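Local coordinates for protein alginate lyase (Alteromonas sp., PDB 1J1T) that cleaves alginate, a polymer of mannuronate and guluronate, probably by beta-elimination as in other polysaccharide lyases, and carries a bound calcium ion, at residues G83-I88 with Y103-D108; I17-G22 with E54-E59. All blocks are in the same frame, centred on the assembly; numbering follows the deposited sequence.

Interaction 1: G83-I88 with Y103-D108. With CA (calcium ion), chain B; SO4 (sulfate ion), chain C.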
ATOM      1  N   GLY A  83      -0.545  15.593  -6.272  1.00  6.25           N
ATOM      2  CA  GLY A  83       0.632  15.557  -5.418  1.00  5.80           C
ATOM      3  C   GLY A  83       0.636  14.471  -4.354  1.00  8.47           C
ATOM      4  O   GLY A  83       1.641  14.258  -3.673  1.00  7.14           O
ATOM      5  N   GLY A  84      -0.489  13.784  -4.205  1.00  6.61           N
ATOM      6  CA  GLY A  84      -0.579  12.734  -3.210  1.00  7.24           C
ATOM      7  C   GLY A  84       0.231  11.501  -3.552  1.00  7.43           C
ATOM      8  O   GLY A  84       0.466  11.197  -4.726  1.00  6.88           O
ATOM      9  N   LYS A  85       0.651  10.787  -2.514  1.00  5.88           N
ATOM     10  CA  LYS A  85       1.437   9.571  -2.666  1.00  6.03           C
ATOM     11  C   LYS A  85       1.082   8.597  -1.549  1.00  7.78           C
ATOM     12  O   LYS A  85       1.148   8.941  -0.366  1.00  3.99           O
ATOM     13  CB  LYS A  85       2.927   9.895  -2.605  1.00  6.85           C
ATOM     14  CG  LYS A  85       3.838   8.680  -2.606  1.00  8.44           C
ATOM     15  CD  LYS A  85       5.292   9.106  -2.614  1.00  7.63           C
ATOM     16  CE  LYS A  85       6.240   7.915  -2.621  1.00  8.32           C
ATOM     17  NZ  LYS A  85       7.663   8.381  -2.626  1.00  8.06           N
ATOM     18  N   THR A  86       0.716   7.378  -1.928  1.00  7.72           N
ATOM     19  CA  THR A  86       0.349   6.366  -0.947  1.00  7.36           C
ATOM     20  C   THR A  86       0.814   4.974  -1.339  1.00  7.10           C
ATOM     21  O   THR A  86       1.066   4.691  -2.513  1.00  3.62           O
ATOM     22  CB  THR A  86      -1.178   6.319  -0.749  1.00  9.94           C
ATOM     23  OG1 THR A  86      -1.513   5.268   0.168  1.00 14.47           O
ATOM     24  CG2 THR A  86      -1.882   6.065  -2.083  1.00  9.58           C
ATOM     25  N   ILE A  87       0.943   4.112  -0.334  1.00  6.19           N
ATOM     26  CA  ILE A  87       1.329   2.723  -0.542  1.00  5.96           C
ATOM     27  C   ILE A  87       0.035   1.950  -0.271  1.00  5.35           C
ATOM     28  O   ILE A  87      -0.532   2.055   0.816  1.00  5.90           O
ATOM     29  CB  ILE A  87       2.424   2.299   0.454  1.00  7.73           C
ATOM     30  CG1 ILE A  87       3.689   3.125   0.202  1.00  7.61           C
ATOM     31  CG2 ILE A  87       2.699   0.804   0.327  1.00  6.87           C
ATOM     32  CD1 ILE A  87       4.829   2.839   1.166  1.00  8.61           C
ATOM     33  N   ILE A  88      -0.442   1.199  -1.259  1.00  5.11           N
ATOM     34  CA  ILE A  88      -1.695   0.462  -1.108  1.00  4.64           C
ATOM     35  C   ILE A  88      -1.546  -1.025  -0.800  1.00  6.03           C
ATOM     36  O   ILE A  88      -2.527  -1.702  -0.493  1.00  6.64           O
ATOM     37  CB  ILE A  88      -2.588   0.631  -2.356  1.00  5.80           C
ATOM     38  CG1 ILE A  88      -1.892   0.049  -3.591  1.00  3.45           C
ATOM     39  CG2 ILE A  88      -2.893   2.120  -2.571  1.00  5.41           C
ATOM     40  CD1 ILE A  88      -2.750   0.098  -4.850  1.00  3.15           C
ATOM     41  N   TYR A 103       2.808   1.482  -5.057  1.00  7.03           N
ATOM     42  CA  TYR A 103       2.491   2.892  -4.901  1.00  5.73           C
ATOM     43  C   TYR A 103       1.533   3.448  -5.939  1.00  7.19           C
ATOM     44  O   TYR A 103       1.394   2.919  -7.040  1.00  4.75           O
ATOM     45  CB  TYR A 103       3.760   3.736  -5.031  1.00  5.83           C
ATOM     46  CG  TYR A 103       4.881   3.450  -4.066  1.00  7.89           C
ATOM     47  CD1 TYR A 103       5.154   4.325  -3.014  1.00  7.94           C
ATOM     48  CD2 TYR A 103       5.719   2.349  -4.245  1.00  8.14           C
ATOM     49  CE1 TYR A 103       6.240   4.117  -2.166  1.00  7.72           C
ATOM     50  CE2 TYR A 103       6.808   2.132  -3.399  1.00  7.68           C
ATOM     51  CZ  TYR A 103       7.060   3.024  -2.365  1.00  9.01           C
ATOM     52  OH  TYR A 103       8.141   2.829  -1.535  1.00 13.59           O
ATOM     53  N   VAL A 104       0.902   4.553  -5.560  1.00  7.51           N
ATOM     54  CA  VAL A 104       0.023   5.325  -6.422  1.00  8.81           C
ATOM     55  C   VAL A 104       0.500   6.717  -6.012  1.00 10.28           C
ATOM     56  O   VAL A 104       0.142   7.209  -4.940  1.00  9.70           O
ATOM     57  CB  VAL A 104      -1.470   5.171  -6.068  1.00  8.42           C
ATOM     58  CG1 VAL A 104      -2.301   6.058  -6.986  1.00  7.96           C
ATOM     59  CG2 VAL A 104      -1.907   3.716  -6.226  1.00 10.71           C
ATOM     60  N   SER A 105       1.348   7.333  -6.833  1.00 11.10           N
ATOM     61  CA  SER A 105       1.872   8.641  -6.470  1.00 11.57           C
ATOM     62  C   SER A 105       1.985   9.643  -7.603  1.00 11.22           C
ATOM     63  O   SER A 105       2.214   9.298  -8.767  1.00  9.35           O
ATOM     64  CB  SER A 105       3.236   8.492  -5.788  1.00 14.83           C
ATOM     65  OG  SER A 105       4.281   8.399  -6.730  1.00 16.11           O
ATOM     66  N   ASP A 106       1.837  10.904  -7.221  1.00  9.66           N
ATOM     67  CA  ASP A 106       1.874  12.022  -8.137  1.00 10.45           C
ATOM     68  C   ASP A 106       3.084  12.893  -7.801  1.00 10.33           C
ATOM     69  O   ASP A 106       2.936  14.072  -7.491  1.00 10.36           O
ATOM     70  CB  ASP A 106       0.559  12.801  -7.988  1.00  9.15           C
ATOM     71  CG  ASP A 106       0.440  13.957  -8.962  1.00 11.98           C
ATOM     72  OD1 ASP A 106       1.221  13.997  -9.919  1.00 10.98           O
ATOM     73  OD2 ASP A 106      -0.441  14.823  -8.778  1.00  9.29           O
ATOM     74  N   THR A 107       4.277  12.299  -7.850  1.00  9.86           N
ATOM     75  CA  THR A 107       5.509  13.025  -7.545  1.00 11.73           C
ATOM     76  C   THR A 107       6.414  13.187  -8.765  1.00 13.90           C
ATOM     77  O   THR A 107       6.077  12.766  -9.876  1.00 12.95           O
ATOM     78  CB  THR A 107       6.350  12.322  -6.453  1.00 11.90           C
ATOM     79  OG1 THR A 107       7.001  11.177  -7.016  1.00 10.25           O
ATOM     80  CG2 THR A 107       5.465  11.883  -5.289  1.00 11.23           C
ATOM     81  N   ASP A 108       7.575  13.788  -8.526  1.00 14.40           N
ATOM     82  CA  ASP A 108       8.559  14.033  -9.567  1.00 16.72           C
ATOM     83  C   ASP A 108       9.635  12.948  -9.626  1.00 15.70           C
ATOM     84  O   ASP A 108      10.607  13.083 -10.366  1.00 14.94           O
ATOM     85  CB  ASP A 108       9.219  15.398  -9.341  1.00 20.27           C
ATOM     86  CG  ASP A 108       9.364  16.197 -10.625  1.00 25.18           C
ATOM     87  OD1 ASP A 108       8.331  16.485 -11.266  1.00 24.78           O
ATOM     88  OD2 ASP A 108      10.510  16.537 -10.991  1.00 30.74           O
TER
HETATM   89 CA    CA B 301       2.205  12.930 -11.959  1.00 15.05          CA
HETATM   90  S   SO4 C 302      10.084   5.891  -0.931  1.00 50.50           S
HETATM   91  O1  SO4 C 302       9.269   6.237  -2.111  1.00 46.89           O
HETATM   92  O2  SO4 C 302      10.243   7.080  -0.070  1.00 49.22           O
HETATM   93  O3  SO4 C 302       9.412   4.819  -0.169  1.00 50.11           O
HETATM   94  O4  SO4 C 302      11.414   5.424  -1.372  1.00 50.13           O
HETATM   95  O   HOH W   1       7.526   8.959  -5.627  1.00 14.57           O
HETATM   96  O   HOH W   2       4.121  11.477 -10.910  1.00  8.79           O

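Interaction 2: I17-G22 with E54-E59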
ATOM      1  N   ILE A  17      -7.388 -13.314  10.041  1.00 14.57           N
ATOM      2  CA  ILE A  17      -6.035 -13.223   9.502  1.00 13.31           C
ATOM      3  C   ILE A  17      -5.438 -11.814   9.631  1.00 11.62           C
ATOM      4  O   ILE A  17      -4.278 -11.653  10.014  1.00 12.44           O
ATOM      5  CB  ILE A  17      -6.002 -13.647   8.003  1.00 14.28           C
ATOM      6  CG1 ILE A  17      -6.309 -15.143   7.877  1.00 17.31           C
ATOM      7  CG2 ILE A  17      -4.638 -13.352   7.402  1.00 11.25           C
ATOM      8  CD1 ILE A  17      -6.339 -15.659   6.444  1.00 19.59           C
ATOM      9  N   PHE A  18      -6.245 -10.804   9.330  1.00  9.80           N
ATOM     10  CA  PHE A  18      -5.799  -9.411   9.363  1.00 11.69           C
ATOM     11  C   PHE A  18      -6.213  -8.595  10.586  1.00 10.39           C
ATOM     12  O   PHE A  18      -7.332  -8.717  11.068  1.00 11.75           O
ATOM     13  CB  PHE A  18      -6.310  -8.687   8.114  1.00 10.21           C
ATOM     14  CG  PHE A  18      -5.732  -9.203   6.829  1.00 10.83           C
ATOM     15  CD1 PHE A  18      -4.506  -8.737   6.365  1.00 10.03           C
ATOM     16  CD2 PHE A  18      -6.412 -10.157   6.080  1.00 11.04           C
ATOM     17  CE1 PHE A  18      -3.965  -9.210   5.173  1.00 10.31           C
ATOM     18  CE2 PHE A  18      -5.881 -10.639   4.885  1.00 12.60           C
ATOM     19  CZ  PHE A  18      -4.654 -10.164   4.431  1.00 13.85           C
ATOM     20  N   ASP A  19      -5.292  -7.762  11.067  1.00 12.30           N
ATOM     21  CA  ASP A  19      -5.535  -6.852  12.188  1.00 12.00           C
ATOM     22  C   ASP A  19      -5.791  -5.498  11.538  1.00 13.20           C
ATOM     23  O   ASP A  19      -5.166  -5.171  10.531  1.00 11.37           O
ATOM     24  CB  ASP A  19      -4.299  -6.725  13.081  1.00 13.87           C
ATOM     25  CG  ASP A  19      -4.149  -7.878  14.047  1.00 15.28           C
ATOM     26  OD1 ASP A  19      -3.049  -8.033  14.616  1.00 16.40           O
ATOM     27  OD2 ASP A  19      -5.131  -8.618  14.244  1.00 19.07           O
ATOM     28  N   LEU A  20      -6.692  -4.709  12.108  1.00 11.96           N
ATOM     29  CA  LEU A  20      -6.996  -3.399  11.546  1.00 11.89           C
ATOM     30  C   LEU A  20      -6.147  -2.281  12.145  1.00 12.03           C
ATOM     31  O   LEU A  20      -5.903  -2.251  13.352  1.00 11.11           O
ATOM     32  CB  LEU A  20      -8.476  -3.063  11.749  1.00 11.78           C
ATOM     33  CG  LEU A  20      -8.892  -1.642  11.338  1.00 13.36           C
ATOM     34  CD1 LEU A  20      -8.626  -1.430   9.854  1.00 11.51           C
ATOM     35  CD2 LEU A  20     -10.365  -1.428  11.652  1.00 12.86           C
ATOM     36  N   GLU A  21      -5.694  -1.376  11.282  1.00 10.94           N
ATOM     37  CA  GLU A  21      -4.904  -0.214  11.694  1.00 10.94           C
ATOM     38  C   GLU A  21      -5.742   0.989  11.290  1.00 10.27           C
ATOM     39  O   GLU A  21      -5.820   1.326  10.112  1.00 11.02           O
ATOM     40  CB  GLU A  21      -3.559  -0.172  10.963  1.00 11.12           C
ATOM     41  CG  GLU A  21      -2.661  -1.373  11.208  1.00 12.80           C
ATOM     42  CD  GLU A  21      -1.433  -1.351  10.320  1.00 16.10           C
ATOM     43  OE1 GLU A  21      -0.395  -0.786  10.727  1.00 16.21           O
ATOM     44  OE2 GLU A  21      -1.517  -1.889   9.199  1.00 16.33           O
ATOM     45  N   GLY A  22      -6.364   1.637  12.270  1.00 11.13           N
ATOM     46  CA  GLY A  22      -7.236   2.764  11.986  1.00 11.86           C
ATOM     47  C   GLY A  22      -8.661   2.266  12.159  1.00 12.29           C
ATOM     48  O   GLY A  22      -9.326   1.877  11.198  1.00 11.59           O
ATOM     49  N   GLU A  54      -5.234   0.742   7.075  1.00 10.34           N
ATOM     50  CA  GLU A  54      -4.906  -0.502   6.396  1.00 12.09           C
ATOM     51  C   GLU A  54      -5.054  -1.739   7.277  1.00 12.04           C
ATOM     52  O   GLU A  54      -5.310  -1.644   8.486  1.00  9.26           O
ATOM     53  CB  GLU A  54      -3.458  -0.440   5.883  1.00 15.40           C
ATOM     54  CG  GLU A  54      -2.429  -0.459   6.998  1.00 17.91           C
ATOM     55  CD  GLU A  54      -0.981  -0.508   6.517  1.00 20.63           C
ATOM     56  OE1 GLU A  54      -0.098  -0.775   7.363  1.00 19.84           O
ATOM     57  OE2 GLU A  54      -0.714  -0.274   5.317  1.00 20.09           O
ATOM     58  N   TYR A  55      -4.894  -2.898   6.647  1.00  9.53           N
ATOM     59  CA  TYR A  55      -4.967  -4.182   7.335  1.00 10.73           C
ATOM     60  C   TYR A  55      -3.589  -4.818   7.234  1.00 10.56           C
ATOM     61  O   TYR A  55      -2.871  -4.596   6.258  1.00 10.50           O
ATOM     62  CB  TYR A  55      -5.981  -5.120   6.670  1.00  9.26           C
ATOM     63  CG  TYR A  55      -7.437  -4.775   6.872  1.00 11.36           C
ATOM     64  CD1 TYR A  55      -8.180  -4.193   5.849  1.00  9.63           C
ATOM     65  CD2 TYR A  55      -8.091  -5.084   8.070  1.00  9.46           C
ATOM     66  CE1 TYR A  55      -9.538  -3.933   6.002  1.00 11.25           C
ATOM     67  CE2 TYR A  55      -9.450  -4.826   8.235  1.00  8.30           C
ATOM     68  CZ  TYR A  55     -10.166  -4.253   7.195  1.00 11.95           C
ATOM     69  OH  TYR A  55     -11.515  -4.019   7.328  1.00 13.13           O
ATOM     70  N   LYS A  56      -3.222  -5.608   8.237  1.00  9.36           N
ATOM     71  CA  LYS A  56      -1.928  -6.284   8.247  1.00  9.02           C
ATOM     72  C   LYS A  56      -2.107  -7.707   8.772  1.00  9.29           C
ATOM     73  O   LYS A  56      -2.897  -7.938   9.694  1.00  7.11           O
ATOM     74  CB  LYS A  56      -0.940  -5.532   9.147  1.00 10.53           C
ATOM     75  CG  LYS A  56      -1.376  -5.442  10.609  1.00 10.31           C
ATOM     76  CD  LYS A  56      -0.318  -4.783  11.486  1.00  9.99           C
ATOM     77  CE  LYS A  56      -0.796  -4.650  12.929  1.00 11.45           C
ATOM     78  NZ  LYS A  56       0.255  -4.053  13.804  1.00  9.65           N
ATOM     79  N   VAL A  57      -1.393  -8.663   8.186  1.00 10.01           N
ATOM     80  CA  VAL A  57      -1.501 -10.041   8.653  1.00 10.52           C
ATOM     81  C   VAL A  57      -1.035 -10.040  10.109  1.00 11.15           C
ATOM     82  O   VAL A  57       0.045  -9.535  10.419  1.00  8.76           O
ATOM     83  CB  VAL A  57      -0.620 -11.000   7.819  1.00  8.81           C
ATOM     84  CG1 VAL A  57      -0.641 -12.387   8.439  1.00  9.88           C
ATOM     85  CG2 VAL A  57      -1.136 -11.073   6.390  1.00  9.43           C
ATOM     86  N   LYS A  58      -1.849 -10.597  11.004  1.00 12.37           N
ATOM     87  CA  LYS A  58      -1.490 -10.601  12.418  1.00 15.00           C
ATOM     88  C   LYS A  58      -0.212 -11.363  12.747  1.00 14.60           C
ATOM     89  O   LYS A  58       0.133 -12.364  12.115  1.00 13.90           O
ATOM     90  CB  LYS A  58      -2.657 -11.103  13.280  1.00 17.51           C
ATOM     91  CG  LYS A  58      -3.151 -12.501  12.985  1.00 21.46           C
ATOM     92  CD  LYS A  58      -4.383 -12.802  13.836  1.00 25.13           C
ATOM     93  CE  LYS A  58      -4.897 -14.210  13.606  1.00 27.96           C
ATOM     94  NZ  LYS A  58      -3.843 -15.224  13.888  1.00 31.33           N
ATOM     95  N   GLU A  59       0.479 -10.851  13.756  1.00 15.89           N
ATOM     96  CA  GLU A  59       1.747 -11.373  14.237  1.00 18.06           C
ATOM     97  C   GLU A  59       1.869 -12.886  14.399  1.00 17.95           C
ATOM     98  O   GLU A  59       2.872 -13.473  13.988  1.00 16.52           O
ATOM     99  CB  GLU A  59       2.079 -10.687  15.564  1.00 22.52           C
ATOM    100  CG  GLU A  59       3.484 -10.920  16.069  1.00 28.89           C
ATOM    101  CD  GLU A  59       3.805 -10.048  17.266  1.00 33.32           C
ATOM    102  OE1 GLU A  59       3.129 -10.195  18.307  1.00 36.22           O
ATOM    103  OE2 GLU A  59       4.728  -9.210  17.164  1.00 33.82           O
TER
HETATM  104  O   HOH W   3      -0.522  -8.417  14.960  1.00 18.54           O
HETATM  105  O   HOH W   4       0.888  -1.488  12.899  1.00 23.32           O

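Interaction 1: G83-I88 with Y103-D108
Gly83 N donates to Asp106 OD2 at 2.6 Å, from 41° above the carboxylate plane, while Asp106 OD1 binds the calcium ion at 2.5 Å. The N-H of Gly120 also reaches OD2, so two backbone donors hold the group. Asp114, Val116, Asn119 and Ile121 supply the other protein ligands of the metal, and a water bound to the calcium donates to Thr107 O. Asp106 N donates a hydrogen bond to Gly84 O at 2.9 Å, and Thr86 and Val104 exchange N-H and C=O as a hydrogen-bonded antiparallel pair; Thr86 OG1 is hydrogen-bonded to Asn185 OD1. On the sheet face of Lys85, Ser105 and Tyr103, Lys85 CG presses on Ser105 CB at 3.2 Å, and four side-chain torsions near 180° carry the ammonium out to a sulfate, Lys85 NZ to O1 2.7 Å, and a water shared with Thr107 OG1. Tyr103 OH donates to sulfate O3, also at 2.7 Å, near the ring plane. The sulfate probably comes from the crystallisation liquor. Lys85 and Tyr103 make a place where an anion can settle, while the calcium gathers the connection from strand 98-105 to strand 121-129, at the end of the hairpin away from its turn.

Interaction 2: I17-G22 with E54-E59
Leu20 lays its CD1 methyl over one face of the Tyr55 ring, 4.2 Å from the centroid and 23° off the ring normal, a CH-pi contact offset toward the rim. Leu20 CG stands anti to the backbone N (chi1 174°), which carries the branch out across the ring, and the same methyl also rests on Glu54 O. Pro27 touches both side chains from a neighbouring loop. Farther along, Phe18 and Tyr55 cross at about a right angle, with their CB atoms 3.9 Å apart. The Phe18 ring slips along the backbone at Lys56 and Val57, where Phe18 CE1 nests against Val57 CG2 at 3.6 Å. Ile17 CG2 lies over one face of that phenyl ring, offset toward its rim. Tyr228 and Phe183 meet Phe18 edge-to-face, wedging it into the interior.

The sheet face bearing Asp19, Glu21, Glu54 and Lys56 is polar. Glu21 and Glu54 run side by side, pointing the same way, though the close approach of their carboxylates is doubtful in detail. The extended Lys56 chain crosses Glu21 at about a right angle, and a water bridges Lys56 NZ to Glu21 OE1. Asp19 lays its carboxylate against Lys58 CB, with Asp19 OD1 3.4 Å away, while the lysine's own ammonium turns aside to Ser60.

Five backbone hydrogen bonds close the seam, the straightest from Lys58 N to Ile17 O at 2.8 Å and 174°. The short strand 18-21 is thus fastened antiparallel to 50-57 as the outermost strand of a seven-stranded sheet, one of the two that make up the concanavalin-type beta-sandwich, or jelly roll, of this lyase family.

Both interactions belong to one seven-stranded antiparallel sheet, and their centres lie about 22 Å apart on opposite sides of the chain's centre. Interaction 2 comes first along the chain and closes before interaction 1 opens. It sits at an outer margin of the sheet, where 18-21 borders 50-57. Strand 180-188 then separates 50-57 from 85-92, which pairs in interaction 1 with its hairpin partner 98-105. Although their nearest atoms are about 5 Å apart, the two do not touch; strand 180-188 is hydrogen-bonded to both. One contact therefore builds the sheet's edge from early chain segments, and the other joins its middle strands to the calcium site.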